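Local coordinates for protein A49R (Vaccinia virus, PDB 4D5T) that inhibits host NF-kappa-B activation by interacting with host BTRC, which diminishes ubiquitination of NF-kappa-B inhibitor alpha and keeps p65 in the cytoplasm, at residues 24-37 with 123-136. Numbering follows the deposited sequence. Where two conformers were deposited one is given.
With SO4 (sulfate ion), chain I.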
loop_
_atom_site.group_PDB
_atom_site.type_symbol
_atom_site.label_atom_id
_atom_site.label_comp_id
_atom_site.label_asym_id
_atom_site.label_seq_id
_atom_site.Cartn_x
_atom_site.Cartn_y
_atom_site.Cartn_z
ATOM N N ILE A 24 -0.430 10.992 -11.836
ATOM C CA ILE A 24 0.589 9.882 -11.796
ATOM C C ILE A 24 1.721 10.168 -12.828
ATOM O O ILE A 24 2.830 9.791 -12.564
ATOM C CB ILE A 24 -0.074 8.436 -11.827
ATOM C CG1 ILE A 24 0.888 7.255 -11.448
ATOM C CG2 ILE A 24 -0.764 8.184 -13.090
ATOM C CD1 ILE A 24 1.373 7.255 -9.995
ATOM N N GLU A 25 1.436 10.878 -13.951
ATOM C CA GLU A 25 2.534 11.244 -14.903
ATOM C C GLU A 25 3.530 12.276 -14.394
ATOM O O GLU A 25 4.621 12.333 -14.919
ATOM C CB GLU A 25 2.007 11.727 -16.246
ATOM C CG GLU A 25 0.956 10.816 -16.785
ATOM C CD GLU A 25 1.402 9.358 -16.920
ATOM O OE1 GLU A 25 2.609 9.107 -17.109
ATOM O OE2 GLU A 25 0.553 8.431 -16.830
ATOM N N THR A 26 3.162 13.052 -13.379
ATOM C CA THR A 26 4.010 14.086 -12.836
ATOM C C THR A 26 4.927 13.514 -11.763
ATOM O O THR A 26 5.779 14.246 -11.267
ATOM C CB THR A 26 3.184 15.224 -12.251
ATOM O OG1 THR A 26 2.477 14.790 -11.086
ATOM C CG2 THR A 26 2.102 15.696 -13.272
ATOM N N ILE A 27 4.771 12.239 -11.408
ATOM C CA ILE A 27 5.637 11.685 -10.403
ATOM C C ILE A 27 6.686 10.724 -10.990
ATOM O O ILE A 27 6.371 9.698 -11.595
ATOM C CB ILE A 27 4.834 10.895 -9.409
ATOM C CG1 ILE A 27 3.643 11.731 -8.938
ATOM C CG2 ILE A 27 5.720 10.489 -8.255
ATOM C CD1 ILE A 27 2.581 10.934 -8.204
ATOM N N ASP A 28 7.944 11.098 -10.840
ATOM C CA ASP A 28 9.066 10.293 -11.301
ATOM C C ASP A 28 8.985 8.903 -10.624
ATOM O O ASP A 28 8.665 8.799 -9.452
ATOM C CB ASP A 28 10.411 11.016 -11.001
ATOM C CG ASP A 28 11.661 10.217 -11.526
ATOM O OD1 ASP A 28 12.027 10.428 -12.705
ATOM O OD2 ASP A 28 12.289 9.374 -10.841
ATOM N N ASN A 29 9.291 7.850 -11.366
ATOM C CA ASN A 29 9.237 6.493 -10.841
ATOM C C ASN A 29 10.098 6.274 -9.633
ATOM O O ASN A 29 9.683 5.567 -8.723
ATOM C CB ASN A 29 9.598 5.473 -11.942
ATOM C CG ASN A 29 9.136 4.079 -11.603
ATOM O OD1 ASN A 29 7.949 3.853 -11.356
ATOM N ND2 ASN A 29 10.075 3.175 -11.513
ATOM N N ASP A 30 11.293 6.865 -9.597
ATOM C CA ASP A 30 12.179 6.632 -8.463
ATOM C C ASP A 30 11.575 7.298 -7.237
ATOM O O ASP A 30 11.703 6.781 -6.123
ATOM C CB ASP A 30 13.625 7.087 -8.725
ATOM C CG ASP A 30 14.359 6.206 -9.741
ATOM O OD1 ASP A 30 14.077 4.977 -9.854
ATOM O OD2 ASP A 30 15.265 6.754 -10.421
ATOM N N ILE A 31 10.915 8.448 -7.433
ATOM C CA ILE A 31 10.288 9.155 -6.305
ATOM C C ILE A 31 9.059 8.361 -5.839
ATOM O O ILE A 31 8.844 8.194 -4.640
ATOM C CB ILE A 31 9.947 10.605 -6.718
ATOM C CG1 ILE A 31 11.324 11.333 -7.014
ATOM C CG2 ILE A 31 8.997 11.245 -5.683
ATOM C CD1 ILE A 31 11.307 12.821 -7.205
ATOM N N LEU A 32 8.275 7.825 -6.776
ATOM C CA LEU A 32 7.127 7.009 -6.410
ATOM C C LEU A 32 7.539 5.831 -5.539
ATOM O O LEU A 32 6.961 5.590 -4.466
ATOM C CB LEU A 32 6.389 6.526 -7.671
ATOM C CG LEU A 32 5.267 5.521 -7.452
ATOM C CD1 LEU A 32 4.124 6.122 -6.674
ATOM C CD2 LEU A 32 4.787 5.028 -8.806
ATOM N N ASN A 33 8.590 5.148 -5.952
ATOM C CA ASN A 33 9.074 3.991 -5.190
ATOM C C ASN A 33 9.632 4.344 -3.820
ATOM O O ASN A 33 9.380 3.631 -2.845
ATOM C CB ASN A 33 10.097 3.201 -5.986
ATOM C CG ASN A 33 9.475 2.494 -7.190
ATOM O OD1 ASN A 33 8.238 2.356 -7.296
ATOM N ND2 ASN A 33 10.304 2.136 -8.134
ATOM N N LYS A 34 10.382 5.432 -3.709
ATOM C CA LYS A 34 10.803 5.924 -2.336
ATOM C C LYS A 34 9.595 6.227 -1.476
ATOM O O LYS A 34 9.577 5.925 -0.324
ATOM C CB LYS A 34 11.832 7.110 -2.311
ATOM N N ASP A 35 8.553 6.857 -2.057
ATOM C CA ASP A 35 7.311 7.168 -1.319
ATOM C C ASP A 35 6.592 5.911 -0.863
ATOM O O ASP A 35 6.079 5.840 0.251
ATOM C CB ASP A 35 6.373 8.030 -2.186
ATOM C CG ASP A 35 6.844 9.491 -2.354
ATOM O OD1 ASP A 35 7.695 9.963 -1.534
ATOM O OD2 ASP A 35 6.291 10.169 -3.256
ATOM N N ILE A 36 6.582 4.870 -1.702
ATOM C CA ILE A 36 6.010 3.576 -1.303
ATOM C C ILE A 36 6.765 2.986 -0.119
ATOM O O ILE A 36 6.137 2.555 0.861
ATOM C CB ILE A 36 5.930 2.617 -2.532
ATOM C CG1 ILE A 36 4.879 3.146 -3.503
ATOM C CG2 ILE A 36 5.567 1.216 -2.070
ATOM C CD1 ILE A 36 4.859 2.453 -4.846
ATOM N N VAL A 37 8.101 2.987 -0.183
ATOM C CA VAL A 37 8.941 2.494 0.925
ATOM C C VAL A 37 8.600 3.274 2.217
ATOM O O VAL A 37 8.373 2.694 3.292
ATOM C CB VAL A 37 10.448 2.581 0.624
ATOM C CG1 VAL A 37 11.280 2.219 1.885
ATOM C CG2 VAL A 37 10.804 1.623 -0.498
ATOM N N GLY A 123 13.483 -2.159 1.251
ATOM C CA GLY A 123 13.778 -0.857 0.634
ATOM C C GLY A 123 14.586 -0.975 -0.614
ATOM O O GLY A 123 14.265 -0.367 -1.647
ATOM N N SER A 124 15.575 -1.851 -0.556
ATOM C CA SER A 124 16.390 -2.135 -1.739
ATOM C C SER A 124 15.605 -2.724 -2.904
ATOM O O SER A 124 15.804 -2.309 -4.031
ATOM C CB SER A 124 17.505 -3.101 -1.442
ATOM O OG SER A 124 18.475 -3.121 -2.480
ATOM N N ARG A 125 14.729 -3.680 -2.625
ATOM C CA ARG A 125 14.004 -4.347 -3.750
ATOM C C ARG A 125 12.872 -3.499 -4.302
ATOM O O ARG A 125 12.557 -3.540 -5.513
ATOM C CB ARG A 125 13.474 -5.675 -3.237
ATOM C CG ARG A 125 14.561 -6.690 -2.855
ATOM C CD ARG A 125 15.333 -7.187 -4.066
ATOM N NE ARG A 125 16.520 -6.411 -4.287
ATOM C CZ ARG A 125 16.866 -5.802 -5.393
ATOM N NH1 ARG A 125 16.094 -5.837 -6.471
ATOM N NH2 ARG A 125 18.001 -5.112 -5.393
ATOM N N ILE A 126 12.165 -2.736 -3.451
ATOM C CA ILE A 126 11.119 -1.855 -3.956
ATOM C C ILE A 126 11.704 -0.822 -4.947
ATOM O O ILE A 126 10.999 -0.411 -5.881
ATOM C CB ILE A 126 10.323 -1.210 -2.815
ATOM C CG1 ILE A 126 9.604 -2.358 -2.029
ATOM C CG2 ILE A 126 9.400 -0.091 -3.300
ATOM C CD1 ILE A 126 8.606 -1.979 -1.013
ATOM N N ALA A 127 12.945 -0.410 -4.729
ATOM C CA ALA A 127 13.568 0.553 -5.633
ATOM C C ALA A 127 13.595 0.087 -7.089
ATOM O O ALA A 127 13.611 0.908 -7.977
ATOM C CB ALA A 127 14.954 0.914 -5.148
ATOM N N ASP A 128 13.536 -1.224 -7.344
ATOM C CA ASP A 128 13.615 -1.726 -8.688
ATOM C C ASP A 128 12.258 -1.973 -9.388
ATOM O O ASP A 128 12.220 -2.449 -10.533
ATOM C CB ASP A 128 14.481 -3.001 -8.702
ATOM C CG ASP A 128 15.957 -2.698 -8.565
ATOM O OD1 ASP A 128 16.395 -1.521 -8.701
ATOM O OD2 ASP A 128 16.704 -3.659 -8.294
ATOM N N ILE A 129 11.148 -1.687 -8.725
ATOM C CA ILE A 129 9.812 -1.945 -9.329
ATOM C C ILE A 129 9.403 -0.853 -10.293
ATOM O O ILE A 129 9.992 0.242 -10.357
ATOM C CB ILE A 129 8.716 -2.220 -8.261
ATOM C CG1 ILE A 129 8.244 -0.921 -7.535
ATOM C CG2 ILE A 129 9.147 -3.339 -7.316
ATOM C CD1 ILE A 129 7.072 -1.121 -6.585
ATOM N N ASP A 130 8.405 -1.167 -11.089
ATOM C CA ASP A 130 7.889 -0.231 -12.085
ATOM C C ASP A 130 6.404 -0.469 -12.282
ATOM O O ASP A 130 5.967 -1.189 -13.161
ATOM C CB ASP A 130 8.649 -0.417 -13.370
ATOM C CG ASP A 130 8.142 0.488 -14.483
ATOM O OD1 ASP A 130 7.366 1.496 -14.180
ATOM O OD2 ASP A 130 8.570 0.082 -15.618
ATOM N N ILE A 131 5.608 0.163 -11.479
ATOM C CA ILE A 131 4.171 -0.109 -11.425
ATOM C C ILE A 131 3.268 1.000 -11.956
ATOM O O ILE A 131 2.044 0.980 -11.729
ATOM C CB ILE A 131 3.713 -0.546 -9.994
ATOM C CG1 ILE A 131 3.908 0.545 -8.900
ATOM C CG2 ILE A 131 4.415 -1.837 -9.573
ATOM C CD1 ILE A 131 3.215 0.222 -7.575
ATOM N N LYS A 132 3.821 2.066 -12.498
ATOM C CA LYS A 132 2.998 3.182 -12.944
ATOM C C LYS A 132 1.869 2.716 -13.955
ATOM O O LYS A 132 0.747 3.185 -13.854
ATOM C CB LYS A 132 3.859 4.337 -13.544
ATOM C CG LYS A 132 4.565 5.177 -12.472
ATOM C CD LYS A 132 5.563 6.234 -12.997
ATOM C CE LYS A 132 4.906 7.416 -13.618
ATOM N NZ LYS A 132 5.948 8.458 -13.849
ATOM N N GLN A 133 2.167 1.829 -14.908
ATOM C CA GLN A 133 1.143 1.397 -15.863
ATOM C C GLN A 133 0.047 0.579 -15.226
ATOM O O GLN A 133 -1.120 0.744 -15.546
ATOM C CB GLN A 133 1.756 0.617 -17.001
ATOM C CG GLN A 133 0.716 -0.020 -17.907
ATOM C CD GLN A 133 -0.142 0.974 -18.668
ATOM O OE1 GLN A 133 0.183 2.158 -18.789
ATOM N NE2 GLN A 133 -1.277 0.477 -19.178
ATOM N N VAL A 134 0.427 -0.251 -14.258
ATOM C CA VAL A 134 -0.577 -1.011 -13.564
ATOM C C VAL A 134 -1.458 -0.058 -12.718
ATOM O O VAL A 134 -2.646 -0.304 -12.590
ATOM C CB VAL A 134 0.082 -2.073 -12.670
ATOM C CG1 VAL A 134 -0.971 -2.964 -12.125
ATOM C CG2 VAL A 134 0.984 -2.913 -13.526
ATOM N N ILE A 135 -0.905 0.998 -12.142
ATOM C CA ILE A 135 -1.750 1.972 -11.401
ATOM C C ILE A 135 -2.745 2.652 -12.429
ATOM O O ILE A 135 -3.926 2.687 -12.178
ATOM C CB ILE A 135 -0.894 3.010 -10.664
ATOM C CG1 ILE A 135 -0.078 2.312 -9.505
ATOM C CG2 ILE A 135 -1.684 4.149 -10.006
ATOM C CD1 ILE A 135 1.049 3.096 -8.886
ATOM N N ARG A 136 -2.209 3.148 -13.540
ATOM C CA ARG A 136 -2.990 3.890 -14.536
ATOM C C ARG A 136 -4.162 3.069 -15.016
ATOM O O ARG A 136 -5.264 3.569 -15.170
ATOM C CB ARG A 136 -2.221 3.988 -15.888
ATOM C CG ARG A 136 -1.350 5.154 -16.088
ATOM C CD ARG A 136 -0.670 5.252 -17.463
ATOM N NE ARG A 136 0.598 5.876 -17.166
ATOM C CZ ARG A 136 1.808 5.331 -17.180
ATOM N NH1 ARG A 136 2.045 4.093 -17.611
ATOM N NH2 ARG A 136 2.860 6.102 -16.846
HETATM S S SO4 I . 9.334 7.600 -15.189
HETATM O O1 SO4 I . 10.125 8.329 -14.159
HETATM O O2 SO4 I . 9.085 8.378 -16.410
HETATM O O3 SO4 I . 8.097 7.202 -14.566
HETATM O O4 SO4 I . 10.078 6.388 -15.577
HETATM O O HOH W 1 6.966 2.003 -9.746
HETATM O O HOH W 2 13.506 3.416 -7.782
#
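The carbonyl oxygen of I129 is gripped by two asparagine amides one helical turn apart, an example of side chains from one helix capturing a backbone carbonyl in the linker between two others. N29 ND2 reaches I129 O at 3.2 Å within the carbonyl plane, whereas N33 ND2, at 2.9 Å, comes from above that plane. The other ends of both amides are tied together by a water that donates to N29 OD1 and N33 OD1 and accepts from I131 N. In this Bcl-2-like, all-helical fold, the asparagines on helix 29-40 thus hold the linker that leads from helix 112-126 into helix 132-150. Farther along helix 29-40, V37 CG2 packs 3.6 Å from I126 CG2, and I36 meets I131 tip to tip on the side lined by I98 and I102 of helix 95-109.

K132 runs past N29 in the opposite direction. A bend at chi3 (74°) brings NZ to I27 O, to which it donates at 2.6 Å, and to sulfate O3. The sulfate, probably from the crystallisation liquor, also accepts from N29 N at the start of the helix, where D28 is the N-cap. Farther out, R136 meets E25 side-on in a salt bridge, R136 NE to E25 OE2 (2.6 Å) and R136 NH2 to E25 OE1. The guanidinium and carboxylate are nearly coplanar (22°). Q133 OE1 accepts from R136 NH1 in the guanidinium plane, which helps fix the group's rotation.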